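Local coordinates for protein cytochrome c, 1 heme-binding site (Geobacter sulfurreducens, PDB 4RLR) that binds a single heme and probably carries electrons, as a low-potential monoheme cytochrome essential for accepting electrons from an electrode, at residues A[3-8]-A[49-54]; A[44-49]-A[55-60]; A[83-86]-A[91-94]. One frame throughout, in Å; residues are numbered along the deposited sequence.

Contact 1 (A[3-8]-A[49-54])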
loop_
_atom_site.group_PDB
_atom_site.type_symbol
_atom_site.label_atom_id
_atom_site.label_comp_id
_atom_site.label_asym_id
_atom_site.label_seq_id
_atom_site.Cartn_x
_atom_site.Cartn_y
_atom_site.Cartn_z
ATOM N N VAL A 3 10.728 -11.897 2.920
ATOM C CA VAL A 3 10.647 -10.475 2.679
ATOM C C VAL A 3 9.851 -9.847 3.807
ATOM O O VAL A 3 8.725 -10.301 4.118
ATOM C CB VAL A 3 9.935 -10.221 1.365
ATOM C CG1 VAL A 3 9.713 -8.701 1.139
ATOM C CG2 VAL A 3 10.736 -10.812 0.248
ATOM N N THR A 4 10.438 -8.816 4.410
ATOM C CA THR A 4 9.877 -8.206 5.606
ATOM C C THR A 4 9.772 -6.681 5.504
ATOM O O THR A 4 10.367 -6.045 4.642
ATOM C CB THR A 4 10.710 -8.538 6.860
ATOM O OG1 THR A 4 11.933 -7.803 6.833
ATOM C CG2 THR A 4 10.988 -10.058 6.954
ATOM N N TYR A 5 9.013 -6.107 6.420
ATOM C CA TYR A 5 8.799 -4.673 6.439
ATOM C C TYR A 5 10.112 -3.962 6.708
ATOM O O TYR A 5 10.466 -3.044 5.992
ATOM C CB TYR A 5 7.764 -4.320 7.506
ATOM C CG TYR A 5 7.587 -2.853 7.675
ATOM C CD1 TYR A 5 6.806 -2.138 6.782
ATOM C CD2 TYR A 5 8.194 -2.177 8.711
ATOM C CE1 TYR A 5 6.642 -0.786 6.915
ATOM C CE2 TYR A 5 8.029 -0.821 8.857
ATOM C CZ TYR A 5 7.270 -0.133 7.942
ATOM O OH TYR A 5 7.081 1.199 8.065
ATOM N N ARG A 6 10.851 -4.410 7.724
ATOM C CA ARG A 6 12.081 -3.734 8.112
ATOM C C ARG A 6 13.172 -3.839 7.042
ATOM O O ARG A 6 13.888 -2.886 6.802
ATOM C CB ARG A 6 12.625 -4.297 9.426
ATOM C CG ARG A 6 11.863 -3.852 10.648
ATOM C CD ARG A 6 12.280 -4.610 11.860
ATOM N NE ARG A 6 11.804 -5.974 11.750
ATOM C CZ ARG A 6 12.107 -6.944 12.594
ATOM N NH1 ARG A 6 12.909 -6.698 13.638
ATOM N NH2 ARG A 6 11.588 -8.150 12.400
ATOM N N LYS A 7 13.300 -5.000 6.414
ATOM C CA LYS A 7 14.442 -5.248 5.536
ATOM C C LYS A 7 14.182 -4.779 4.106
ATOM O O LYS A 7 15.086 -4.258 3.456
ATOM C CB LYS A 7 14.828 -6.727 5.564
ATOM N N ASP A 8 12.931 -4.871 3.662
ATOM C CA ASP A 8 12.600 -4.720 2.250
ATOM C C ASP A 8 11.532 -3.664 1.902
ATOM O O ASP A 8 11.623 -3.001 0.864
ATOM C CB ASP A 8 12.152 -6.065 1.714
ATOM C CG ASP A 8 13.107 -7.202 2.106
ATOM O OD1 ASP A 8 14.191 -7.287 1.518
ATOM O OD2 ASP A 8 12.789 -8.000 3.015
ATOM N N ASP A 49 3.509 5.580 6.980
ATOM C CA ASP A 49 4.973 5.502 7.154
ATOM C C ASP A 49 5.442 4.743 8.403
ATOM O O ASP A 49 6.581 4.882 8.830
ATOM C CB ASP A 49 5.606 6.902 7.108
ATOM C CG ASP A 49 5.201 7.776 8.273
ATOM O OD1 ASP A 49 4.416 7.342 9.131
ATOM O OD2 ASP A 49 5.689 8.899 8.355
ATOM N N THR A 50 4.549 3.967 8.991
ATOM C CA THR A 50 4.901 3.013 10.024
ATOM C C THR A 50 4.294 1.678 9.629
ATOM O O THR A 50 3.401 1.634 8.778
ATOM C CB THR A 50 4.362 3.405 11.444
ATOM O OG1 THR A 50 2.974 3.041 11.573
ATOM C CG2 THR A 50 4.585 4.926 11.750
ATOM N N TYR A 51 4.795 0.592 10.205
ATOM C CA TYR A 51 4.269 -0.739 9.897
ATOM C C TYR A 51 2.771 -0.853 10.231
ATOM O O TYR A 51 1.985 -1.273 9.393
ATOM C CB TYR A 51 5.076 -1.774 10.663
ATOM C CG TYR A 51 4.541 -3.177 10.627
ATOM C CD1 TYR A 51 4.780 -4.002 9.537
ATOM C CD2 TYR A 51 3.818 -3.696 11.692
ATOM C CE1 TYR A 51 4.308 -5.295 9.509
ATOM C CE2 TYR A 51 3.335 -5.024 11.660
ATOM C CZ TYR A 51 3.605 -5.804 10.560
ATOM O OH TYR A 51 3.139 -7.111 10.498
ATOM N N SER A 52 2.349 -0.443 11.432
ATOM C CA SER A 52 0.897 -0.516 11.761
ATOM C C SER A 52 0.063 0.374 10.843
ATOM O O SER A 52 -1.056 0.040 10.489
ATOM C CB SER A 52 0.616 -0.164 13.220
ATOM O OG SER A 52 1.205 -1.121 14.062
ATOM N N HIS A 53 0.622 1.500 10.414
ATOM C CA HIS A 53 -0.143 2.379 9.546
ATOM C C HIS A 53 -0.294 1.798 8.159
ATOM O O HIS A 53 -1.353 1.977 7.550
ATOM C CB HIS A 53 0.429 3.799 9.516
ATOM C CG HIS A 53 0.055 4.618 10.712
ATOM N ND1 HIS A 53 0.826 4.670 11.863
ATOM C CD2 HIS A 53 -1.041 5.378 10.962
ATOM C CE1 HIS A 53 0.238 5.451 12.747
ATOM N NE2 HIS A 53 -0.890 5.902 12.222
ATOM N N LEU A 54 0.695 1.018 7.705
ATOM C CA LEU A 54 0.643 0.425 6.363
ATOM C C LEU A 54 -0.232 -0.831 6.267
ATOM O O LEU A 54 -1.027 -0.954 5.320
ATOM C CB LEU A 54 2.055 0.123 5.845
ATOM C CG LEU A 54 2.175 -0.340 4.378
ATOM C CD1 LEU A 54 1.697 0.679 3.328
ATOM C CD2 LEU A 54 3.616 -0.699 4.153
HETATM O O HOH W 1 8.940 2.731 9.788
#
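Y5 and Y51 meet as a T-shaped (edge-to-face) aromatic pair joining the first turns of helices 5-16 and 51-55. Both helices begin with a threonine N-cap: the OG1 of T4 accepts from the N of K7, and that of T50 from the N of H53. The hydroxyl of threonine suits this place because it satisfies an amide that has no partner in the preceding turn.

The tight part lies over one face of the Y5 ring. The edge of Y51 is turned toward that face, with the ring centroids 5.3 Å apart and the planes at 67°, and CD1 of Y51 comes within 3.6 Å of CG of Y5. Beside it, CB of Y51 makes a CH-pi contact, 3.7 Å from the centroid of the Y5 ring and 16° off its normal. With CG of Y5 opposite the backbone N (chi1 174°), the ring extends across to helix 51-55. CD2 of L54 lies near the ring plane at its edge, 4.1 Å from CE1 of Y5.

The phenol end is the watered side. OH of Y5 sits close against the backbone, 3.2 Å from C of T50 and from N of Y51, but forms no bond there. A tyrosine suits this boundary, since its ring packs inside while its hydroxyl meets water. The far hydroxyl of Y51 is held by the carbonyl of V127, near the C-terminal end of the chain. One water lies 3.0 Å from OH of Y5 and donates weakly to O of D49 at 3.3 Å.

Contact 2 (A[44-49]-A[55-60]); sequences QGMRMD and IFYTAW. With HEM (protoporphyrin IX containing Fe), chain B.
Y57 carries this contact, its ring set against the methionines M46 and M48 where two loops close on the heme. The first kind of interaction is the Met-aromatic one. M48 reaches over a face of the ring: its SD stands 4.6 Å from the centroid of Y57, and its CE makes a CH-pi contact at 3.9 Å, only 10° off the ring normal. The chain of M48 runs extended beyond CG (chi2 -177°), long enough to pass over the phenol and still bring CE to 3.5 Å from C3A of the heme. M46 comes in obliquely, SD 5.3 Å from the centroid of the Y57 ring. The bend at chi2 of M46 (-64°) brings SD to 3.8 Å from CBA of the heme, and that at chi3 sets CE near the same propionate. Unbranched, flexible and polarisable, methionine suits a place that must fit both an aromatic ring and a porphyrin.

Plain apolar packing adds CG of M48 against CE2 of Y57, and the opposite face of the ring is covered by CD1 of the neighbouring F56. CG of M46 lies very close to the Y57 hydroxyl, a tight spot.

The polar link is indirect. A water in the plane of the ring, at its edge, bonds to OH of Y57 and donates to O of R47, each at 2.7 Å, so the buried hydroxyl has a partner. Farther out, R47 NE forms a salt bridge with D49 OD1.

A side chain at G45 would probably crowd pyrrole carbon C2D of the heme, which suits glycine to the place. The carbonyl of M46 also accepts from ND1 of the axial ligand H21, the arrangement characteristic of the histidine side of a cytochrome c heme pocket.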
loop_
_atom_site.group_PDB
_atom_site.type_symbol
_atom_site.label_atom_id
_atom_site.label_comp_id
_atom_site.label_asym_id
_atom_site.label_seq_id
_atom_site.Cartn_x
_atom_site.Cartn_y
_atom_site.Cartn_z
ATOM N N GLN A 44 -1.059 15.785 -0.405
ATOM C CA GLN A 44 -0.923 14.738 0.603
ATOM C C GLN A 44 -2.115 13.784 0.736
ATOM O O GLN A 44 -3.258 14.193 0.609
ATOM C CB GLN A 44 -0.711 15.368 1.964
ATOM C CG GLN A 44 0.544 16.205 2.057
ATOM C CD GLN A 44 1.781 15.354 2.017
ATOM O OE1 GLN A 44 1.858 14.327 2.688
ATOM N NE2 GLN A 44 2.758 15.771 1.226
ATOM N N GLY A 45 -1.815 12.513 1.020
ATOM C CA GLY A 45 -2.807 11.529 1.332
ATOM C C GLY A 45 -2.905 11.300 2.822
ATOM O O GLY A 45 -3.043 12.262 3.605
ATOM N N MET A 46 -2.853 10.034 3.216
ATOM C CA MET A 46 -2.899 9.647 4.626
ATOM C C MET A 46 -1.650 8.846 5.028
ATOM O O MET A 46 -0.980 8.226 4.180
ATOM C CB MET A 46 -4.162 8.851 4.946
ATOM C CG MET A 46 -4.266 7.469 4.306
ATOM S SD MET A 46 -4.353 7.410 2.525
ATOM C CE MET A 46 -5.898 8.249 2.162
ATOM N N ARG A 47 -1.335 8.922 6.319
ATOM C CA ARG A 47 -0.135 8.323 6.898
ATOM C C ARG A 47 -0.034 6.836 6.651
ATOM O O ARG A 47 -0.955 6.093 6.955
ATOM C CB ARG A 47 -0.106 8.576 8.420
ATOM C CG ARG A 47 1.136 8.048 9.100
ATOM C CD ARG A 47 1.187 8.482 10.564
ATOM N NE ARG A 47 2.522 8.249 11.074
ATOM C CZ ARG A 47 2.881 8.284 12.351
ATOM N NH1 ARG A 47 1.980 8.521 13.308
ATOM N NH2 ARG A 47 4.152 8.080 12.660
ATOM N N MET A 48 1.097 6.408 6.095
ATOM C CA MET A 48 1.388 4.986 5.924
ATOM C C MET A 48 2.856 4.677 6.270
ATOM O O MET A 48 3.384 3.654 5.889
ATOM C CB MET A 48 1.131 4.577 4.473
ATOM C CG MET A 48 -0.288 4.572 4.081
ATOM S SD MET A 48 -0.489 3.991 2.401
ATOM C CE MET A 48 -2.104 4.640 2.090
ATOM N N ASP A 49 3.509 5.580 6.980
ATOM C CA ASP A 49 4.973 5.502 7.154
ATOM C C ASP A 49 5.442 4.743 8.403
ATOM O O ASP A 49 6.581 4.882 8.830
ATOM C CB ASP A 49 5.606 6.902 7.108
ATOM C CG ASP A 49 5.201 7.776 8.273
ATOM O OD1 ASP A 49 4.416 7.342 9.131
ATOM O OD2 ASP A 49 5.689 8.899 8.355
ATOM N N ILE A 55 -0.104 -1.738 7.235
ATOM C CA ILE A 55 -0.911 -2.971 7.227
ATOM C C ILE A 55 -2.436 -2.747 7.357
ATOM O O ILE A 55 -3.228 -3.647 7.023
ATOM C CB ILE A 55 -0.406 -3.982 8.253
ATOM C CG1 ILE A 55 -0.750 -3.555 9.684
ATOM C CG2 ILE A 55 1.112 -4.210 8.063
ATOM C CD1 ILE A 55 -0.622 -4.670 10.680
ATOM N N PHE A 56 -2.828 -1.541 7.798
ATOM C CA PHE A 56 -4.220 -1.068 7.775
ATOM C C PHE A 56 -4.869 -1.312 6.396
ATOM O O PHE A 56 -6.085 -1.614 6.285
ATOM C CB PHE A 56 -4.237 0.431 8.146
ATOM C CG PHE A 56 -5.615 1.061 8.263
ATOM C CD1 PHE A 56 -6.287 1.532 7.125
ATOM C CD2 PHE A 56 -6.210 1.243 9.497
ATOM C CE1 PHE A 56 -7.517 2.125 7.225
ATOM C CE2 PHE A 56 -7.457 1.842 9.598
ATOM C CZ PHE A 56 -8.103 2.279 8.459
ATOM N N TYR A 57 -4.033 -1.209 5.367
ATOM C CA TYR A 57 -4.446 -1.253 3.969
ATOM C C TYR A 57 -4.226 -2.621 3.323
ATOM O O TYR A 57 -4.305 -2.763 2.113
ATOM C CB TYR A 57 -3.673 -0.173 3.213
ATOM C CG TYR A 57 -3.996 1.180 3.792
ATOM C CD1 TYR A 57 -5.139 1.866 3.386
ATOM C CD2 TYR A 57 -3.185 1.760 4.792
ATOM C CE1 TYR A 57 -5.459 3.104 3.928
ATOM C CE2 TYR A 57 -3.501 2.995 5.338
ATOM C CZ TYR A 57 -4.643 3.651 4.918
ATOM O OH TYR A 57 -4.972 4.854 5.454
ATOM N N THR A 58 -3.979 -3.635 4.131
ATOM C CA THR A 58 -3.760 -4.960 3.591
ATOM C C THR A 58 -4.908 -5.890 3.976
ATOM O O THR A 58 -5.795 -6.058 3.176
ATOM C CB THR A 58 -2.375 -5.511 3.932
ATOM O OG1 THR A 58 -2.248 -5.665 5.340
ATOM C CG2 THR A 58 -1.285 -4.570 3.391
ATOM N N ALA A 59 -4.892 -6.495 5.157
ATOM C CA ALA A 59 -5.987 -7.387 5.564
ATOM C C ALA A 59 -7.197 -6.677 6.186
ATOM O O ALA A 59 -8.355 -7.084 5.976
ATOM C CB ALA A 59 -5.467 -8.422 6.538
ATOM N N TRP A 60 -6.935 -5.639 6.991
ATOM C CA TRP A 60 -7.992 -5.031 7.790
ATOM C C TRP A 60 -7.456 -3.767 8.446
ATOM O O TRP A 60 -6.319 -3.752 8.905
ATOM C CB TRP A 60 -8.458 -6.019 8.871
ATOM C CG TRP A 60 -9.518 -5.459 9.761
ATOM C CD1 TRP A 60 -10.860 -5.476 9.549
ATOM C CD2 TRP A 60 -9.312 -4.808 11.017
ATOM N NE1 TRP A 60 -11.506 -4.844 10.583
ATOM C CE2 TRP A 60 -10.577 -4.441 11.506
ATOM C CE3 TRP A 60 -8.173 -4.488 11.773
ATOM C CZ2 TRP A 60 -10.737 -3.745 12.702
ATOM C CZ3 TRP A 60 -8.336 -3.821 12.965
ATOM C CH2 TRP A 60 -9.606 -3.454 13.413
HETATM C CHA HEM B . -3.805 7.031 -1.802
HETATM C CHB HEM B . -0.286 3.740 -1.441
HETATM C CHC HEM B . 2.703 7.038 -3.292
HETATM C CHD HEM B . -0.626 10.469 -3.088
HETATM C C1A HEM B . -3.113 5.848 -1.637
HETATM C C2A HEM B . -3.730 4.598 -1.285
HETATM C C3A HEM B . -2.768 3.681 -1.182
HETATM C C4A HEM B . -1.515 4.323 -1.469
HETATM C CMA HEM B . -2.922 2.202 -0.803
HETATM C CAA HEM B . -5.242 4.412 -1.083
HETATM C CBA HEM B . -5.705 4.636 0.356
HETATM C CGA HEM B . -7.177 4.258 0.417
HETATM O O1A HEM B . -7.526 3.064 0.519
HETATM O O2A HEM B . -8.014 5.167 0.349
HETATM C C1B HEM B . 0.842 4.369 -1.909
HETATM C C2B HEM B . 2.114 3.741 -2.062
HETATM C C3B HEM B . 2.948 4.641 -2.583
HETATM C C4B HEM B . 2.204 5.862 -2.775
HETATM C CMB HEM B . 2.346 2.297 -1.626
HETATM C CAB HEM B . 4.420 4.467 -2.964
HETATM C CBB HEM B . 4.737 3.381 -3.715
HETATM C C1C HEM B . 2.068 8.244 -3.351
HETATM C C2C HEM B . 2.702 9.462 -3.793
HETATM C C3C HEM B . 1.785 10.442 -3.722
HETATM C C4C HEM B . 0.551 9.828 -3.277
HETATM C CMC HEM B . 4.196 9.550 -4.180
HETATM C CAC HEM B . 1.897 11.948 -4.098
HETATM C CBC HEM B . 2.682 12.361 -5.117
HETATM C C1D HEM B . -1.778 9.860 -2.677
HETATM C C2D HEM B . -3.000 10.576 -2.434
HETATM C C3D HEM B . -4.005 9.507 -2.024
HETATM C C4D HEM B . -3.273 8.260 -2.074
HETATM C CMD HEM B . -3.199 12.108 -2.551
HETATM C CAD HEM B . -5.476 9.707 -1.643
HETATM C CBD HEM B . -6.326 9.941 -2.886
HETATM C CGD HEM B . -6.431 8.632 -3.625
HETATM O O1D HEM B . -7.040 7.652 -3.137
HETATM O O2D HEM B . -5.885 8.569 -4.735
HETATM N NA HEM B . -1.760 5.648 -1.772
HETATM N NB HEM B . 0.918 5.655 -2.370
HETATM N NC HEM B . 0.741 8.499 -3.071
HETATM N ND HEM B . -1.968 8.503 -2.462
HETATM FE FE HEM B . -0.444 7.035 -2.377
HETATM O O HOH W 2 -3.577 5.911 7.524
#

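Contact 3 (A[83-86]-A[91-94]). With HEM (protoporphyrin IX containing Fe), chain B.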
loop_
_atom_site.group_PDB
_atom_site.type_symbol
_atom_site.label_atom_id
_atom_site.label_comp_id
_atom_site.label_asym_id
_atom_site.label_seq_id
_atom_site.Cartn_x
_atom_site.Cartn_y
_atom_site.Cartn_z
ATOM N N ASN A 83 -3.686 3.341 -9.178
ATOM C CA ASN A 83 -3.199 4.702 -9.335
ATOM C C ASN A 83 -1.939 5.028 -8.500
ATOM O O ASN A 83 -1.462 6.144 -8.534
ATOM C CB ASN A 83 -4.339 5.701 -9.076
ATOM C CG ASN A 83 -4.621 5.917 -7.598
ATOM O OD1 ASN A 83 -4.290 5.072 -6.754
ATOM N ND2 ASN A 83 -5.241 7.054 -7.269
ATOM N N MET A 84 -1.387 4.061 -7.783
ATOM C CA MET A 84 -0.116 4.277 -7.082
ATOM C C MET A 84 1.044 3.474 -7.667
ATOM O O MET A 84 2.202 3.662 -7.255
ATOM C CB MET A 84 -0.245 3.970 -5.590
ATOM C CG MET A 84 -1.256 4.874 -4.864
ATOM S SD MET A 84 -0.729 6.588 -4.637
ATOM C CE MET A 84 -2.172 7.480 -5.215
ATOM N N TYR A 85 0.746 2.611 -8.635
ATOM C CA TYR A 85 1.767 1.783 -9.267
ATOM C C TYR A 85 2.901 2.632 -9.860
ATOM O O TYR A 85 4.032 2.223 -9.836
ATOM C CB TYR A 85 1.130 0.909 -10.353
ATOM C CG TYR A 85 2.118 0.096 -11.178
ATOM C CD1 TYR A 85 2.841 -0.930 -10.618
ATOM C CD2 TYR A 85 2.306 0.353 -12.522
ATOM C CE1 TYR A 85 3.755 -1.669 -11.378
ATOM C CE2 TYR A 85 3.208 -0.373 -13.277
ATOM C CZ TYR A 85 3.918 -1.384 -12.707
ATOM O OH TYR A 85 4.811 -2.116 -13.462
ATOM N N ARG A 86 2.574 3.821 -10.367
ATOM C CA ARG A 86 3.555 4.677 -11.027
ATOM C C ARG A 86 4.660 5.079 -10.082
ATOM O O ARG A 86 5.816 5.308 -10.502
ATOM C CB ARG A 86 2.901 5.938 -11.644
ATOM C CG ARG A 86 2.309 6.956 -10.676
ATOM C CD ARG A 86 1.517 8.030 -11.473
ATOM N NE ARG A 86 1.052 9.143 -10.639
ATOM C CZ ARG A 86 1.736 10.267 -10.394
ATOM N NH1 ARG A 86 2.936 10.453 -10.929
ATOM N NH2 ARG A 86 1.223 11.218 -9.599
ATOM N N THR A 91 11.203 3.728 -14.248
ATOM C CA THR A 91 11.076 2.862 -15.424
ATOM C C THR A 91 10.187 1.646 -15.123
ATOM O O THR A 91 9.997 1.269 -13.957
ATOM C CB THR A 91 12.427 2.319 -15.874
ATOM O OG1 THR A 91 12.888 1.337 -14.932
ATOM C CG2 THR A 91 13.450 3.457 -16.002
ATOM N N GLU A 92 9.668 1.019 -16.180
ATOM C CA GLU A 92 8.798 -0.151 -16.013
ATOM C C GLU A 92 9.510 -1.289 -15.310
ATOM O O GLU A 92 8.885 -1.983 -14.519
ATOM C CB GLU A 92 8.213 -0.644 -17.341
ATOM C CG GLU A 92 7.219 -1.828 -17.199
ATOM C CD GLU A 92 5.884 -1.458 -16.505
ATOM O OE1 GLU A 92 5.612 -0.256 -16.228
ATOM O OE2 GLU A 92 5.083 -2.381 -16.254
ATOM N N GLU A 93 10.803 -1.473 -15.597
ATOM C CA GLU A 93 11.602 -2.508 -14.942
ATOM C C GLU A 93 11.697 -2.251 -13.445
ATOM O O GLU A 93 11.563 -3.169 -12.644
ATOM C CB GLU A 93 13.023 -2.569 -15.516
ATOM N N GLU A 94 11.958 -1.008 -13.059
ATOM C CA GLU A 94 11.987 -0.677 -11.640
ATOM C C GLU A 94 10.616 -0.946 -11.015
ATOM O O GLU A 94 10.534 -1.516 -9.936
ATOM C CB GLU A 94 12.428 0.778 -11.413
ATOM C CG GLU A 94 12.851 1.078 -9.943
ATOM C CD GLU A 94 13.582 2.420 -9.773
ATOM O OE1 GLU A 94 13.223 3.398 -10.479
ATOM O OE2 GLU A 94 14.538 2.479 -8.949
HETATM C CHA HEM B . -3.805 7.031 -1.802
HETATM C CHB HEM B . -0.286 3.740 -1.441
HETATM C CHC HEM B . 2.703 7.038 -3.292
HETATM C CHD HEM B . -0.626 10.469 -3.088
HETATM C C1A HEM B . -3.113 5.848 -1.637
HETATM C C2A HEM B . -3.730 4.598 -1.285
HETATM C C3A HEM B . -2.768 3.681 -1.182
HETATM C C4A HEM B . -1.515 4.323 -1.469
HETATM C CMA HEM B . -2.922 2.202 -0.803
HETATM C CAA HEM B . -5.242 4.412 -1.083
HETATM C CBA HEM B . -5.705 4.636 0.356
HETATM C CGA HEM B . -7.177 4.258 0.417
HETATM O O1A HEM B . -7.526 3.064 0.519
HETATM O O2A HEM B . -8.014 5.167 0.349
HETATM C C1B HEM B . 0.842 4.369 -1.909
HETATM C C2B HEM B . 2.114 3.741 -2.062
HETATM C C3B HEM B . 2.948 4.641 -2.583
HETATM C C4B HEM B . 2.204 5.862 -2.775
HETATM C CMB HEM B . 2.346 2.297 -1.626
HETATM C CAB HEM B . 4.420 4.467 -2.964
HETATM C CBB HEM B . 4.737 3.381 -3.715
HETATM C C1C HEM B . 2.068 8.244 -3.351
HETATM C C2C HEM B . 2.702 9.462 -3.793
HETATM C C3C HEM B . 1.785 10.442 -3.722
HETATM C C4C HEM B . 0.551 9.828 -3.277
HETATM C CMC HEM B . 4.196 9.550 -4.180
HETATM C CAC HEM B . 1.897 11.948 -4.098
HETATM C CBC HEM B . 2.682 12.361 -5.117
HETATM C C1D HEM B . -1.778 9.860 -2.677
HETATM C C2D HEM B . -3.000 10.576 -2.434
HETATM C C3D HEM B . -4.005 9.507 -2.024
HETATM C C4D HEM B . -3.273 8.260 -2.074
HETATM C CMD HEM B . -3.199 12.108 -2.551
HETATM C CAD HEM B . -5.476 9.707 -1.643
HETATM C CBD HEM B . -6.326 9.941 -2.886
HETATM C CGD HEM B . -6.431 8.632 -3.625
HETATM O O1D HEM B . -7.040 7.652 -3.137
HETATM O O2D HEM B . -5.885 8.569 -4.735
HETATM N NA HEM B . -1.760 5.648 -1.772
HETATM N NB HEM B . 0.918 5.655 -2.370
HETATM N NC HEM B . 0.741 8.499 -3.071
HETATM N ND HEM B . -1.968 8.503 -2.462
HETATM FE FE HEM B . -0.444 7.035 -2.377
#
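The phenol ring of Y85 and the carboxylate of E92 meet with their planes 64° apart. OE2 of E92 lies in the plane of the ring, at its edge, whereas the tyrosine hydroxyl comes to the carboxylate from above, 58° out of its plane. Across this meeting OH of Y85 donates to OE2 of E92 at 2.8 Å. With CG of E92 anti to its backbone N, the bend at chi2 (68°) brings the carboxylate to the phenol.

Each group has a second partner on helix 92-106: Y85 OH bonds to NE2 of Q96, and OE1 of E92 forms a salt bridge with R95. The ring also packs on R95 and L99. Tyrosine suits the spot by joining a buried ring to a hydroxyl that can reach an exposed acid. A phenylalanine here would probably leave OE2 of E92 and NE2 of Q96 without this partner, weakening the tie between loop and helix. T91 caps that helix, its OG1 accepting from N of E94 at 3.1 Å.

Next to Y85 in the chain, SD of M84 binds the heme iron at 2.3 Å, and ND2 of N83 donates to propionate oxygen O2D at 3.0 Å. With H21 as the other ligand, this is the histidine-methionine axial coordination familiar from c-type cytochromes.

In the fold
Contacts 1 and 2 are neighbours, their centres about 11 Å apart. They share D49, their segments alternate along the chain, and they touch where CB of L54 packs 3.8 Å from O of M48. Contact 1 ties helix 5-16 to the short helix whose flanking loops form contact 2. Contact 3 comes later in the chain, its centre about 19 Å from the other two. The heme joins it to contact 2: M46, M48 and Y57 line the porphyrin on the H21 side, while M84 binds the iron from the other. Contact 1 does not touch the heme, but the L54 side chain lies about 5 Å from it and that of D49 about 6 Å from that of H21.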